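Local coordinates for protein acyl-CoA dehydrogenase (Bacillus anthracis, PDB 3OWA) that binds FAD and probably catalyses the flavin-dependent alpha,beta-dehydrogenation of acyl-CoA thioesters, as other acyl-CoA dehydrogenases do, at residues L77-A82 with A99-K104; G81-E86 with L93-S98; L265-Y270 with A352-Y357; C361-V366 with L416-T421. All coordinates share one frame; numbering follows the deposited sequence. Where two conformers were deposited one is given.

Contact 1. Residues L77-A82 with A99-K104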
loop_
_atom_site.group_PDB
_atom_site.type_symbol
_atom_site.label_atom_id
_atom_site.label_comp_id
_atom_site.label_asym_id
_atom_site.label_seq_id
_atom_site.Cartn_x
_atom_site.Cartn_y
_atom_site.Cartn_z
ATOM N N LEU A 77 -30.399 -3.557 21.192
ATOM C CA LEU A 77 -30.931 -2.627 20.194
ATOM C C LEU A 77 -31.381 -3.356 18.919
ATOM O O LEU A 77 -31.766 -2.724 17.935
ATOM C CB LEU A 77 -29.915 -1.520 19.884
ATOM C CG LEU A 77 -29.577 -0.587 21.041
ATOM C CD1 LEU A 77 -28.339 0.221 20.718
ATOM C CD2 LEU A 77 -30.777 0.323 21.345
ATOM N N GLY A 78 -31.298 -4.681 18.930
ATOM C CA GLY A 78 -31.631 -5.455 17.735
ATOM C C GLY A 78 -30.507 -5.568 16.713
ATOM O O GLY A 78 -30.686 -6.209 15.676
ATOM N N LEU A 79 -29.347 -4.967 16.992
ATOM C CA LEU A 79 -28.180 -5.010 16.068
ATOM C C LEU A 79 -27.452 -6.356 15.902
ATOM O O LEU A 79 -26.608 -6.514 15.001
ATOM C CB LEU A 79 -27.168 -3.899 16.423
ATOM C CG LEU A 79 -27.753 -2.474 16.504
ATOM C CD1 LEU A 79 -26.713 -1.440 16.950
ATOM C CD2 LEU A 79 -28.409 -2.046 15.186
ATOM N N LEU A 80 -27.768 -7.337 16.737
ATOM C CA LEU A 80 -27.205 -8.662 16.555
ATOM C C LEU A 80 -28.165 -9.644 15.912
ATOM O O LEU A 80 -27.799 -10.794 15.658
ATOM C CB LEU A 80 -26.758 -9.229 17.904
ATOM C CG LEU A 80 -25.613 -8.526 18.641
ATOM C CD1 LEU A 80 -25.082 -9.477 19.689
ATOM C CD2 LEU A 80 -24.502 -8.159 17.697
ATOM N N GLY A 81 -29.404 -9.224 15.705
ATOM C CA GLY A 81 -30.427 -10.132 15.211
ATOM C C GLY A 81 -31.124 -9.707 13.929
ATOM O O GLY A 81 -32.182 -10.241 13.615
ATOM N N ALA A 82 -30.524 -8.771 13.178
ATOM C CA ALA A 82 -31.133 -8.245 11.947
ATOM C C ALA A 82 -31.322 -9.314 10.862
ATOM O O ALA A 82 -32.306 -9.287 10.139
ATOM C CB ALA A 82 -30.347 -7.025 11.412
ATOM N N ALA A 99 -26.690 -4.598 5.783
ATOM C CA ALA A 99 -25.512 -4.018 5.125
ATOM C C ALA A 99 -25.210 -2.667 5.767
ATOM O O ALA A 99 -24.075 -2.352 6.058
ATOM C CB ALA A 99 -25.715 -3.872 3.605
ATOM N N LEU A 100 -26.239 -1.869 5.990
ATOM C CA LEU A 100 -26.054 -0.565 6.598
ATOM C C LEU A 100 -25.519 -0.694 8.018
ATOM O O LEU A 100 -24.708 0.135 8.453
ATOM C CB LEU A 100 -27.366 0.208 6.579
ATOM C CG LEU A 100 -27.599 0.930 5.251
ATOM C CD1 LEU A 100 -29.046 1.474 5.119
ATOM C CD2 LEU A 100 -26.581 2.058 5.087
ATOM N N ILE A 101 -25.960 -1.733 8.741
ATOM C CA ILE A 101 -25.422 -1.951 10.064
ATOM C C ILE A 101 -23.895 -2.231 10.000
ATOM O O ILE A 101 -23.103 -1.632 10.749
ATOM C CB ILE A 101 -26.168 -3.079 10.829
ATOM C CG1 ILE A 101 -27.593 -2.628 11.223
ATOM C CG2 ILE A 101 -25.375 -3.496 12.092
ATOM C CD1 ILE A 101 -28.559 -3.820 11.507
ATOM N N ALA A 102 -23.474 -3.081 9.063
ATOM C CA ALA A 102 -22.030 -3.353 8.892
ATOM C C ALA A 102 -21.238 -2.118 8.459
ATOM O O ALA A 102 -20.121 -1.872 8.948
ATOM C CB ALA A 102 -21.796 -4.512 7.914
ATOM N N GLU A 103 -21.833 -1.316 7.580
ATOM C CA GLU A 103 -21.186 -0.119 7.118
ATOM C C GLU A 103 -20.894 0.810 8.297
ATOM O O GLU A 103 -19.793 1.350 8.404
ATOM C CB GLU A 103 -22.011 0.617 6.025
ATOM C CG GLU A 103 -21.165 1.672 5.298
ATOM C CD GLU A 103 -21.959 2.654 4.441
ATOM O OE1 GLU A 103 -21.616 3.858 4.489
ATOM O OE2 GLU A 103 -22.900 2.238 3.711
ATOM N N LYS A 104 -21.865 1.005 9.164
ATOM C CA LYS A 104 -21.688 1.892 10.315
ATOM C C LYS A 104 -20.792 1.293 11.401
ATOM O O LYS A 104 -20.037 2.051 12.064
ATOM C CB LYS A 104 -23.039 2.273 10.899
ATOM C CG LYS A 104 -23.940 3.005 9.894
ATOM C CD LYS A 104 -23.264 4.286 9.475
ATOM C CE LYS A 104 -24.158 5.186 8.673
ATOM N NZ LYS A 104 -23.269 6.155 7.965
#

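Contact 2. Residues G81-E86 with L93-S98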
loop_
_atom_site.group_PDB
_atom_site.type_symbol
_atom_site.label_atom_id
_atom_site.label_comp_id
_atom_site.label_asym_id
_atom_site.label_seq_id
_atom_site.Cartn_x
_atom_site.Cartn_y
_atom_site.Cartn_z
ATOM N N GLY A 81 -29.404 -9.224 15.705
ATOM C CA GLY A 81 -30.427 -10.132 15.211
ATOM C C GLY A 81 -31.124 -9.707 13.929
ATOM O O GLY A 81 -32.182 -10.241 13.615
ATOM N N ALA A 82 -30.524 -8.771 13.178
ATOM C CA ALA A 82 -31.133 -8.245 11.947
ATOM C C ALA A 82 -31.322 -9.314 10.862
ATOM O O ALA A 82 -32.306 -9.287 10.139
ATOM C CB ALA A 82 -30.347 -7.025 11.412
ATOM N N ASP A 83 -30.383 -10.252 10.769
ATOM C CA ASP A 83 -30.430 -11.327 9.768
ATOM C C ASP A 83 -31.052 -12.613 10.322
ATOM O O ASP A 83 -31.045 -13.648 9.654
ATOM C CB ASP A 83 -29.019 -11.657 9.242
ATOM C CG ASP A 83 -28.466 -10.601 8.274
ATOM O OD1 ASP A 83 -27.238 -10.373 8.317
ATOM O OD2 ASP A 83 -29.235 -10.013 7.470
ATOM N N VAL A 84 -31.555 -12.558 11.542
ATOM C CA VAL A 84 -32.240 -13.716 12.123
ATOM C C VAL A 84 -33.760 -13.505 12.053
ATOM O O VAL A 84 -34.254 -12.481 12.521
ATOM C CB VAL A 84 -31.764 -13.953 13.571
ATOM C CG1 VAL A 84 -32.608 -15.034 14.309
ATOM C CG2 VAL A 84 -30.252 -14.299 13.565
ATOM N N PRO A 85 -34.500 -14.467 11.451
ATOM C CA PRO A 85 -35.977 -14.349 11.402
ATOM C C PRO A 85 -36.602 -14.165 12.782
ATOM O O PRO A 85 -36.064 -14.634 13.812
ATOM C CB PRO A 85 -36.420 -15.670 10.776
ATOM C CG PRO A 85 -35.229 -16.132 9.978
ATOM C CD PRO A 85 -34.037 -15.715 10.813
ATOM N N GLU A 86 -37.702 -13.423 12.789
ATOM C CA GLU A 86 -38.515 -13.195 13.992
ATOM C C GLU A 86 -38.960 -14.480 14.710
ATOM O O GLU A 86 -38.965 -14.523 15.936
ATOM C CB GLU A 86 -39.731 -12.302 13.675
ATOM C CG GLU A 86 -39.384 -10.801 13.651
ATOM C CD GLU A 86 -40.619 -9.901 13.589
ATOM O OE1 GLU A 86 -40.583 -8.768 14.131
ATOM O OE2 GLU A 86 -41.628 -10.334 12.998
ATOM N N LEU A 93 -34.726 -8.135 9.664
ATOM C CA LEU A 93 -34.648 -7.005 8.715
ATOM C C LEU A 93 -34.249 -7.493 7.317
ATOM O O LEU A 93 -33.830 -8.639 7.149
ATOM C CB LEU A 93 -33.733 -5.884 9.231
ATOM C CG LEU A 93 -34.041 -5.328 10.641
ATOM C CD1 LEU A 93 -33.064 -4.237 11.044
ATOM C CD2 LEU A 93 -35.476 -4.802 10.794
ATOM N N ASP A 94 -34.421 -6.642 6.313
ATOM C CA ASP A 94 -33.966 -6.951 4.959
ATOM C C ASP A 94 -32.431 -6.823 4.833
ATOM O O ASP A 94 -31.761 -6.347 5.758
ATOM C CB ASP A 94 -34.703 -6.092 3.914
ATOM C CG ASP A 94 -34.281 -4.622 3.932
ATOM O OD1 ASP A 94 -35.059 -3.792 3.416
ATOM O OD2 ASP A 94 -33.200 -4.268 4.436
ATOM N N LYS A 95 -31.884 -7.257 3.696
ATOM C CA LYS A 95 -30.431 -7.304 3.528
ATOM C C LYS A 95 -29.777 -5.910 3.435
ATOM O O LYS A 95 -28.579 -5.746 3.774
ATOM C CB LYS A 95 -30.053 -8.132 2.298
ATOM C CG LYS A 95 -30.480 -9.591 2.358
ATOM C CD LYS A 95 -29.755 -10.344 3.443
ATOM C CE LYS A 95 -30.519 -11.603 3.850
ATOM N NZ LYS A 95 -31.929 -11.304 4.203
ATOM N N VAL A 96 -30.538 -4.921 2.988
ATOM C CA VAL A 96 -30.053 -3.554 2.932
ATOM C C VAL A 96 -29.789 -3.024 4.326
ATOM O O VAL A 96 -28.747 -2.441 4.574
ATOM C CB VAL A 96 -31.005 -2.619 2.146
ATOM C CG1 VAL A 96 -30.500 -1.185 2.212
ATOM C CG2 VAL A 96 -31.095 -3.057 0.685
ATOM N N SER A 97 -30.727 -3.270 5.242
ATOM C CA SER A 97 -30.588 -2.912 6.641
ATOM C C SER A 97 -29.350 -3.534 7.290
ATOM O O SER A 97 -28.579 -2.848 7.943
ATOM C CB SER A 97 -31.856 -3.321 7.418
ATOM O OG SER A 97 -32.978 -2.600 6.944
ATOM N N SER A 98 -29.146 -4.828 7.124
ATOM C CA SER A 98 -27.953 -5.426 7.742
ATOM C C SER A 98 -26.630 -5.039 7.041
ATOM O O SER A 98 -25.570 -5.084 7.661
ATOM C CB SER A 98 -28.116 -6.941 7.921
ATOM O OG SER A 98 -28.239 -7.598 6.687
HETATM O O HOH W 1 -31.419 -9.176 6.660
#

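Contact 3. Residues L265-Y270 with A352-Y357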
loop_
_atom_site.group_PDB
_atom_site.type_symbol
_atom_site.label_atom_id
_atom_site.label_comp_id
_atom_site.label_asym_id
_atom_site.label_seq_id
_atom_site.Cartn_x
_atom_site.Cartn_y
_atom_site.Cartn_z
ATOM N N LEU A 265 -18.954 -18.087 2.610
ATOM C CA LEU A 265 -17.894 -17.291 2.021
ATOM C C LEU A 265 -18.444 -16.143 1.184
ATOM O O LEU A 265 -17.941 -15.020 1.284
ATOM C CB LEU A 265 -17.070 -18.190 1.128
ATOM C CG LEU A 265 -15.549 -18.113 1.102
ATOM C CD1 LEU A 265 -15.110 -18.634 -0.274
ATOM C CD2 LEU A 265 -14.969 -16.712 1.392
ATOM N N ASN A 266 -19.483 -16.415 0.385
ATOM C CA ASN A 266 -20.088 -15.387 -0.468
ATOM C C ASN A 266 -20.608 -14.243 0.354
ATOM O O ASN A 266 -20.488 -13.096 -0.035
ATOM C CB ASN A 266 -21.260 -15.908 -1.303
ATOM C CG ASN A 266 -20.866 -16.963 -2.292
ATOM O OD1 ASN A 266 -21.608 -17.945 -2.508
ATOM N ND2 ASN A 266 -19.713 -16.797 -2.902
ATOM N N ILE A 267 -21.241 -14.566 1.470
ATOM C CA ILE A 267 -21.843 -13.563 2.331
ATOM C C ILE A 267 -20.738 -12.772 3.013
ATOM O O ILE A 267 -20.776 -11.543 3.027
ATOM C CB ILE A 267 -22.800 -14.217 3.364
ATOM C CG1 ILE A 267 -24.027 -14.821 2.641
ATOM C CG2 ILE A 267 -23.210 -13.179 4.420
ATOM C CD1 ILE A 267 -24.839 -15.809 3.464
ATOM N N GLY A 268 -19.728 -13.474 3.515
ATOM C CA GLY A 268 -18.527 -12.851 4.127
ATOM C C GLY A 268 -17.827 -11.851 3.216
ATOM O O GLY A 268 -17.465 -10.755 3.637
ATOM N N ARG A 269 -17.719 -12.227 1.952
ATOM C CA ARG A 269 -17.179 -11.416 0.903
ATOM C C ARG A 269 -17.899 -10.110 0.710
ATOM O O ARG A 269 -17.268 -9.050 0.716
ATOM C CB ARG A 269 -17.184 -12.190 -0.428
ATOM C CG ARG A 269 -15.810 -12.595 -0.850
ATOM C CD ARG A 269 -15.438 -14.017 -0.702
ATOM N NE ARG A 269 -15.677 -14.742 -1.947
ATOM C CZ ARG A 269 -14.989 -15.801 -2.392
ATOM N NH1 ARG A 269 -15.352 -16.404 -3.512
ATOM N NH2 ARG A 269 -13.944 -16.271 -1.741
ATOM N N TYR A 270 -19.194 -10.144 0.447
ATOM C CA TYR A 270 -19.852 -8.854 0.220
ATOM C C TYR A 270 -19.967 -8.032 1.513
ATOM O O TYR A 270 -19.941 -6.806 1.469
ATOM C CB TYR A 270 -21.191 -8.971 -0.542
ATOM C CG TYR A 270 -22.399 -9.189 0.322
ATOM C CD1 TYR A 270 -22.954 -10.457 0.463
ATOM C CD2 TYR A 270 -23.016 -8.118 0.966
ATOM C CE1 TYR A 270 -24.085 -10.661 1.260
ATOM C CE2 TYR A 270 -24.138 -8.304 1.768
ATOM C CZ TYR A 270 -24.666 -9.579 1.913
ATOM O OH TYR A 270 -25.774 -9.775 2.713
ATOM N N ALA A 352 -29.124 -19.639 -1.652
ATOM C CA ALA A 352 -29.096 -19.647 -3.119
ATOM C C ALA A 352 -29.338 -18.261 -3.719
ATOM O O ALA A 352 -28.807 -17.952 -4.762
ATOM C CB ALA A 352 -30.095 -20.654 -3.674
ATOM N N SER A 353 -30.105 -17.413 -3.037
ATOM C CA SER A 353 -30.388 -16.052 -3.516
ATOM C C SER A 353 -29.138 -15.191 -3.563
ATOM O O SER A 353 -29.071 -14.232 -4.330
ATOM C CB SER A 353 -31.426 -15.339 -2.639
ATOM O OG SER A 353 -32.721 -15.909 -2.766
ATOM N N ILE A 354 -28.152 -15.517 -2.728
ATOM C CA ILE A 354 -26.876 -14.809 -2.794
ATOM C C ILE A 354 -25.832 -15.569 -3.585
ATOM O O ILE A 354 -25.071 -14.947 -4.284
ATOM C CB ILE A 354 -26.330 -14.408 -1.404
ATOM C CG1 ILE A 354 -25.077 -13.532 -1.544
ATOM C CG2 ILE A 354 -26.102 -15.633 -0.537
ATOM C CD1 ILE A 354 -25.338 -12.144 -2.243
ATOM N N ALA A 355 -25.807 -16.901 -3.474
ATOM C CA ALA A 355 -24.853 -17.716 -4.229
ATOM C C ALA A 355 -24.967 -17.407 -5.733
ATOM O O ALA A 355 -23.963 -17.450 -6.441
ATOM C CB ALA A 355 -25.041 -19.217 -3.949
ATOM N N GLU A 356 -26.166 -17.033 -6.186
ATOM C CA GLU A 356 -26.414 -16.613 -7.587
ATOM C C GLU A 356 -25.423 -15.516 -7.979
ATOM O O GLU A 356 -24.928 -15.472 -9.123
ATOM C CB GLU A 356 -27.855 -16.102 -7.736
ATOM C CG GLU A 356 -28.167 -15.401 -9.039
ATOM C CD GLU A 356 -28.132 -16.351 -10.239
ATOM O OE1 GLU A 356 -28.288 -17.575 -10.047
ATOM O OE2 GLU A 356 -27.945 -15.881 -11.381
ATOM N N TYR A 357 -25.095 -14.665 -7.001
ATOM C CA TYR A 357 -24.219 -13.532 -7.245
ATOM C C TYR A 357 -22.814 -13.697 -6.674
ATOM O O TYR A 357 -22.197 -12.717 -6.258
ATOM C CB TYR A 357 -24.886 -12.261 -6.749
ATOM C CG TYR A 357 -26.259 -12.117 -7.349
ATOM C CD1 TYR A 357 -27.392 -12.300 -6.578
ATOM C CD2 TYR A 357 -26.413 -11.835 -8.704
ATOM C CE1 TYR A 357 -28.654 -12.201 -7.132
ATOM C CE2 TYR A 357 -27.652 -11.715 -9.265
ATOM C CZ TYR A 357 -28.774 -11.910 -8.483
ATOM O OH TYR A 357 -30.019 -11.794 -9.051
#

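Contact 4. Residues C361-V366 with L416-T421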
loop_
_atom_site.group_PDB
_atom_site.type_symbol
_atom_site.label_atom_id
_atom_site.label_comp_id
_atom_site.label_asym_id
_atom_site.label_seq_id
_atom_site.Cartn_x
_atom_site.Cartn_y
_atom_site.Cartn_z
ATOM N N CYS A 361 -20.011 -10.801 -5.520
ATOM C CA CYS A 361 -19.492 -10.812 -4.127
ATOM C C CYS A 361 -17.970 -10.785 -4.082
ATOM O O CYS A 361 -17.370 -10.027 -3.294
ATOM C CB CYS A 361 -19.994 -12.054 -3.354
ATOM S SG CYS A 361 -21.789 -12.021 -3.000
ATOM N N SER A 362 -17.338 -11.612 -4.910
ATOM C CA SER A 362 -15.873 -11.672 -4.977
ATOM C C SER A 362 -15.304 -10.362 -5.508
ATOM O O SER A 362 -14.320 -9.845 -4.969
ATOM C CB SER A 362 -15.414 -12.840 -5.856
ATOM O OG SER A 362 -15.246 -14.009 -5.071
ATOM N N LEU A 363 -15.929 -9.807 -6.544
ATOM C CA LEU A 363 -15.515 -8.486 -7.036
ATOM C C LEU A 363 -15.575 -7.400 -5.966
ATOM O O LEU A 363 -14.670 -6.584 -5.889
ATOM C CB LEU A 363 -16.318 -8.025 -8.270
ATOM C CG LEU A 363 -16.370 -8.965 -9.488
ATOM C CD1 LEU A 363 -17.305 -8.379 -10.549
ATOM C CD2 LEU A 363 -14.969 -9.287 -10.047
ATOM N N ASN A 364 -16.660 -7.356 -5.207
ATOM C CA ASN A 364 -16.845 -6.353 -4.151
ATOM C C ASN A 364 -15.774 -6.500 -3.103
ATOM O O ASN A 364 -15.199 -5.514 -2.632
ATOM C CB ASN A 364 -18.190 -6.544 -3.453
ATOM C CG ASN A 364 -19.384 -6.050 -4.271
ATOM O OD1 ASN A 364 -19.264 -5.313 -5.267
ATOM N ND2 ASN A 364 -20.552 -6.453 -3.830
ATOM N N LYS A 365 -15.482 -7.738 -2.738
ATOM C CA LYS A 365 -14.502 -7.971 -1.719
ATOM C C LYS A 365 -13.112 -7.466 -2.131
ATOM O O LYS A 365 -12.446 -6.773 -1.348
ATOM C CB LYS A 365 -14.470 -9.449 -1.326
ATOM C CG LYS A 365 -13.642 -9.737 -0.077
ATOM C CD LYS A 365 -12.217 -10.102 -0.400
ATOM C CE LYS A 365 -11.397 -10.131 0.845
ATOM N NZ LYS A 365 -9.993 -10.623 0.634
ATOM N N VAL A 366 -12.674 -7.822 -3.346
ATOM C CA VAL A 366 -11.375 -7.412 -3.817
ATOM C C VAL A 366 -11.371 -5.917 -4.074
ATOM O O VAL A 366 -10.439 -5.196 -3.678
ATOM C CB VAL A 366 -10.961 -8.138 -5.143
ATOM C CG1 VAL A 366 -9.622 -7.545 -5.663
ATOM C CG2 VAL A 366 -10.857 -9.637 -4.931
ATOM N N LEU A 416 -8.677 -15.370 -8.963
ATOM C CA LEU A 416 -8.524 -16.580 -9.755
ATOM C C LEU A 416 -9.834 -17.312 -10.022
ATOM O O LEU A 416 -9.979 -17.960 -11.043
ATOM C CB LEU A 416 -7.557 -17.549 -9.086
ATOM C CG LEU A 416 -6.108 -17.120 -9.045
ATOM C CD1 LEU A 416 -5.385 -18.092 -8.130
ATOM C CD2 LEU A 416 -5.527 -17.180 -10.470
ATOM N N ILE A 417 -10.797 -17.183 -9.127
ATOM C CA ILE A 417 -12.040 -17.908 -9.303
ATOM C C ILE A 417 -13.036 -17.204 -10.220
ATOM O O ILE A 417 -13.943 -17.866 -10.747
ATOM C CB ILE A 417 -12.718 -18.261 -7.957
ATOM C CG1 ILE A 417 -13.146 -16.993 -7.198
ATOM C CG2 ILE A 417 -11.794 -19.159 -7.122
ATOM C CD1 ILE A 417 -13.601 -17.289 -5.773
ATOM N N VAL A 418 -12.878 -15.897 -10.418
ATOM C CA VAL A 418 -13.795 -15.161 -11.271
ATOM C C VAL A 418 -13.933 -15.691 -12.741
ATOM O O VAL A 418 -15.061 -15.973 -13.203
ATOM C CB VAL A 418 -13.567 -13.611 -11.198
ATOM C CG1 VAL A 418 -14.272 -12.893 -12.372
ATOM C CG2 VAL A 418 -14.077 -13.062 -9.867
ATOM N N PRO A 419 -12.818 -15.824 -13.487
ATOM C CA PRO A 419 -13.021 -16.313 -14.867
ATOM C C PRO A 419 -13.649 -17.695 -14.960
ATOM O O PRO A 419 -14.498 -17.906 -15.819
ATOM C CB PRO A 419 -11.610 -16.351 -15.441
ATOM C CG PRO A 419 -10.833 -15.357 -14.588
ATOM C CD PRO A 419 -11.399 -15.524 -13.220
ATOM N N GLY A 420 -13.249 -18.617 -14.091
ATOM C CA GLY A 420 -13.791 -19.991 -14.087
ATOM C C GLY A 420 -15.263 -20.056 -13.746
ATOM O O GLY A 420 -16.004 -20.849 -14.328
ATOM N N THR A 421 -15.689 -19.221 -12.802
ATOM C CA THR A 421 -17.102 -19.044 -12.491
ATOM C C THR A 421 -17.916 -18.597 -13.716
ATOM O O THR A 421 -19.001 -19.146 -13.970
ATOM C CB THR A 421 -17.276 -18.077 -11.326
ATOM O OG1 THR A 421 -16.503 -18.569 -10.236
ATOM C CG2 THR A 421 -18.712 -18.010 -10.880
#

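Contact 1. Residues L77-A82 with A99-K104
I101 carries this contact from the helix, and L79 and A82 receive it from the loop. The CD1 methyl of I101 reaches between them. I101 CD1 lies 3.7 Å from A82 CB and 4.1 Å from L79 CD2. The CG1 methylene of I101 also touches L79 CD2, at 4.1 Å. The two branched side chains cross obliquely, so L79 meets I101 through CD2. I101 holds CG1 beside its backbone N, anti to the carbonyl carbon (chi1 -70°). With chi2 extended at 159°, CD1 becomes the leading atom towards the loop. No hydrogen bond joins the segments; the meeting is purely apolar and buried.

The loop is shaped by its own backbone. G78 ends helix 64-76 in a Schellman motif with positive phi. A type I turn then runs from G78 to G81, closed by G81 N to G78 O at 3.3 Å. L79 sits within this turn and A82 just after it; both meet I101.

Around the contact, L79 and I101 both pack on T44 of helix 35-52. L79 O accepts a hydrogen bond from H115 of helix 110-122, and I101 packs on the same histidine. E103 makes a salt bridge to K281 of helix 257-293 and bonds to Y326 of helix 305-336. The contact thus sits among helices of the N-terminal domain, with helix 95-105 reaching the C-terminal helices.

Contact 2. Residues G81-E86 with L93-S98
D83 turns its carboxylate to S98 with CG beside the backbone N (chi1 -75°), and S98 answers with OG set between its own N and carbonyl carbon (chi1 64°). The S98 hydroxyl, OG, donates to D83 OD2 at 2.7 Å. It comes from the syn side, 23° out of the carboxylate plane. A water also donates to D83 OD2 and to L93 O, both modelled short, at 2.5 Å. K95 bends at chi2 and chi4 and gives this water a weak bond from NZ. K95 NZ stays 4.4 Å from D83 OD2, beyond a salt bridge.

The backbones are joined where L93 N donates to A82 O at 2.7 Å. A82 CB packs on L93 CD1 at 3.9 Å. D94 is the N-cap of helix 95-105: its OD2 takes the S97 N-H in a nearly straight bond of 2.8 Å, while OD1 bonds to H37. K95 also makes a cation-pi contact with F332.

D83 OD2 is therefore held mainly by the S98 hydroxyl, near the first turn of a helix and a lysine. These surroundings probably stabilise its negative charge and tie the loop to the helix start.

Contact 3. Residues L265-Y270 with A352-Y357
N266 opens the contact by setting its OD1 against A355, 3.7 Å from A355 CA and 3.9 Å from A355 CB. This is van der Waals contact without a hydrogen bond between the segments. N266 also packs on A358, at the start of the next helix.

I267 follows with its CG1 methylene against I354 CG2, 3.9 Å away. One turn after N266, Y270 reaches the other branch of the same residue. Y270 CD1 and CE1 both lie 4.0 Å from I354 CD1, which meets the ring obliquely. I354 serves both partners because its branches diverge. CG1 stands anti to the backbone N (chi1 -174°), and chi2 of 64° bends CD1 onto the tyrosine, while CG2 is left to face I267. I354 is thus the side chain on which the two helices mainly rest.

F332 of helix 305-336 packs on both Y270 and I354, and C361 of helix 358-383 touches the same two. Helices 257-293, 305-336, 348-355 and 358-383 therefore meet here in the C-terminal domain.

The contact is mainly apolar, with one amide oxygen resting on A355. With no hydrogen bond across, its fit probably depends on shape.

Contact 4. Residues C361-V366 with L416-T421
L363 and V418 meet through one methyl each, L363 CD2 and V418 CG2, 3.9 Å apart. Their side chains cross at about a right angle. L363 carries CG beside its backbone N. Its chi2 extends the chain to CD1, and the other branch, CD2, touches V418. V418 has CG1 anti to its N (chi1 165°); V418 CG2 then projects towards L363 and also nears S362 CB at 4.2 Å.

I417 takes the less common rotamer, with CG1 between N and the carbonyl carbon (chi1 64°). In the conformer of S362 given, I417 CD1 lies 3.7 Å from S362 OG. In that conformer the hydroxyl bonds to N414, a turn earlier on helix 411-427, and so links the two helices beside the methyl.

P419 kinks helix 411-427, since its N has no bond to the preceding turn. T421 bonds back across the kink: T421 OG1 donates to I417 O at 2.7 Å from above the carbonyl plane, and T421 N uses the same oxygen.

The helix segments run nearly antiparallel, at 158°, with axes 10.4 Å apart. Such packing belongs to the C-terminal helical bundle of acyl-CoA dehydrogenases. Here it adjoins the flavin site, because L416 lines an FAD pocket and packs on L306 of the second subunit.

Contacts 1 and 2 are successive clasps between one loop and helix 95-105. They share G81 and A82, and their centres lie 8 Å apart. Contacts 3 and 4 belong to the C-terminal helices, with centres 11 Å apart. They touch directly: R269 CG packs on K365 CB at 3.5 Å, and helix 348-355 leads into helix 358-383. Contact 2 reaches contact 3 through K95 CD, 4.1 Å from Y270 OH, which brings the N-terminal and C-terminal family regions into contact. Contacts 1 and 2 both lie about 25 Å from contact 4, centre to centre. Contact 4 reaches the flavin: L416 touches FAD, whereas the side chain of I267 in contact 3 is about 14 Å from one.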